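Local coordinates for protein pentalenene synthase (Streptomyces chartreusis NRRL 3882, PDB 6Q4S) that probably converts farnesyl diphosphate, with magnesium as cofactor, into the bicyclic sesquiterpene alcohol 7-epi-alpha-eudesmol by a 1,10-cyclization, at residues His132-Thr137 with Gly195-Ala200. Numbering follows the deposited sequence.
Sequences HGMSLT and GFEVPA
E197 reaches from the loop after helix 183-194 to the start of helix 136-161 and grips S135 with both carboxylate oxygens. Its OE2 accepts the backbone N-H of S135 over 2.9 Å, almost straight at 174°, while OE1 accepts the hydroxyl, OG of S135 to OE1 of E197 being a short 2.6 Å. Each oxygen uses its syn lone pair, the one on the side of its partner oxygen. This is a bidentate carboxylate interaction with the N-H and hydroxyl of one residue, and a bond at each oxygen restrains rotation of the carboxylate. The glutamate gets there by placing CG opposite its own carbonyl carbon (chi1 -70°) and running out straight from CG. On S135, chi1 of 79° tucks OG in over the backbone, where it can serve E197 and the helix start at once. OE2 of E197 also accepts from a water at 3.0 Å, which donates as well to O of G133, 3.2 Å away. M134 closes over the glutamate stem: its side chain doubles back to bring the methyl CE within 3.7 Å of CG of E197 and 3.5 Å of OE2 of E197. Farther along, the CG2 methyl of T137 meets CB of A200 in a looser contact of 4.3 Å. The CB of F196 points away from segment 132-137, and its side chain packs on M296 of helix 288-313; A200 also packs on A200 of the second subunit. At the surface of the all-helical terpene synthase fold, away from the predicted metal- and substrate-binding residues, the interaction joins the loop after helix 183-194 to the N-terminus of helix 136-161. The motif is an N-cap: OG of S135 accepts the N-H of W138 in the first turn while donating to OE1 of E197.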
# COMPACT_ATOMS: atom_id res chain seq x y z
N HIS A 132 12.44 -9.67 3.72
CA HIS A 132 13.82 -10.01 3.33
C HIS A 132 13.84 -10.90 2.07
O HIS A 132 13.14 -11.89 1.99
CB HIS A 132 14.59 -10.67 4.49
CG HIS A 132 16.00 -10.98 4.13
ND1 HIS A 132 16.97 -9.99 4.02
CD2 HIS A 132 16.59 -12.13 3.76
CE1 HIS A 132 18.10 -10.55 3.63
NE2 HIS A 132 17.89 -11.84 3.45
N GLY A 133 14.59 -10.47 1.05
CA GLY A 133 14.73 -11.26 -0.17
C GLY A 133 13.56 -11.14 -1.13
O GLY A 133 13.57 -11.77 -2.16
N MET A 134 12.57 -10.31 -0.82
CA MET A 134 11.39 -10.23 -1.65
C MET A 134 11.48 -9.00 -2.52
O MET A 134 11.93 -7.97 -2.08
CB MET A 134 10.10 -10.16 -0.73
CG MET A 134 9.94 -11.35 0.23
SD MET A 134 9.93 -12.95 -0.60
CE MET A 134 8.53 -12.96 -1.70
N SER A 135 10.94 -9.07 -3.72
CA SER A 135 10.96 -7.97 -4.65
C SER A 135 10.09 -6.76 -4.17
O SER A 135 9.21 -6.91 -3.33
CB SER A 135 10.45 -8.44 -6.00
OG SER A 135 9.02 -8.53 -6.02
N LEU A 136 10.35 -5.61 -4.74
CA LEU A 136 9.53 -4.44 -4.53
C LEU A 136 8.03 -4.71 -4.93
O LEU A 136 7.11 -4.27 -4.24
CB LEU A 136 10.10 -3.22 -5.29
CG LEU A 136 9.32 -1.91 -5.01
CD1 LEU A 136 9.44 -1.52 -3.53
CD2 LEU A 136 9.87 -0.83 -5.92
N THR A 137 7.84 -5.50 -5.98
CA THR A 137 6.51 -5.87 -6.47
C THR A 137 5.77 -6.63 -5.35
O THR A 137 4.61 -6.34 -5.09
CB THR A 137 6.60 -6.71 -7.79
OG1 THR A 137 7.10 -5.89 -8.85
CG2 THR A 137 5.23 -7.25 -8.24
N GLY A 195 9.62 -19.29 -0.98
CA GLY A 195 10.78 -18.75 -1.71
C GLY A 195 10.52 -18.72 -3.18
O GLY A 195 11.35 -19.15 -3.95
N PHE A 196 9.37 -18.21 -3.60
CA PHE A 196 9.14 -17.95 -4.97
C PHE A 196 8.28 -16.68 -5.04
O PHE A 196 7.82 -16.20 -4.03
CB PHE A 196 8.42 -19.15 -5.61
CG PHE A 196 6.96 -19.29 -5.18
CD1 PHE A 196 6.64 -19.84 -3.96
CD2 PHE A 196 5.94 -18.83 -5.97
CE1 PHE A 196 5.32 -19.95 -3.53
CE2 PHE A 196 4.61 -18.93 -5.55
CZ PHE A 196 4.31 -19.45 -4.31
N GLU A 197 8.04 -16.19 -6.24
CA GLU A 197 7.09 -15.14 -6.51
C GLU A 197 6.24 -15.47 -7.69
O GLU A 197 6.74 -15.95 -8.71
CB GLU A 197 7.76 -13.80 -6.74
CG GLU A 197 8.37 -13.28 -5.43
CD GLU A 197 8.94 -11.86 -5.49
OE1 GLU A 197 8.48 -11.09 -6.43
OE2 GLU A 197 9.84 -11.57 -4.58
N VAL A 198 4.95 -15.20 -7.57
CA VAL A 198 3.99 -15.52 -8.64
C VAL A 198 4.19 -14.48 -9.74
O VAL A 198 4.33 -13.29 -9.41
CB VAL A 198 2.52 -15.47 -8.16
CG1 VAL A 198 1.54 -15.64 -9.34
CG2 VAL A 198 2.24 -16.57 -7.17
N PRO A 199 4.19 -14.89 -11.04
CA PRO A 199 4.37 -13.88 -12.11
C PRO A 199 3.34 -12.80 -12.07
O PRO A 199 2.13 -13.10 -11.95
CB PRO A 199 4.30 -14.69 -13.41
CG PRO A 199 4.86 -16.01 -12.98
CD PRO A 199 4.33 -16.26 -11.58
N ALA A 200 3.80 -11.53 -12.14
CA ALA A 200 2.93 -10.38 -11.82
C ALA A 200 1.71 -10.33 -12.73
O ALA A 200 0.63 -9.97 -12.28
CB ALA A 200 3.70 -9.07 -11.85
O HOH W 1 11.47 -13.86 -3.45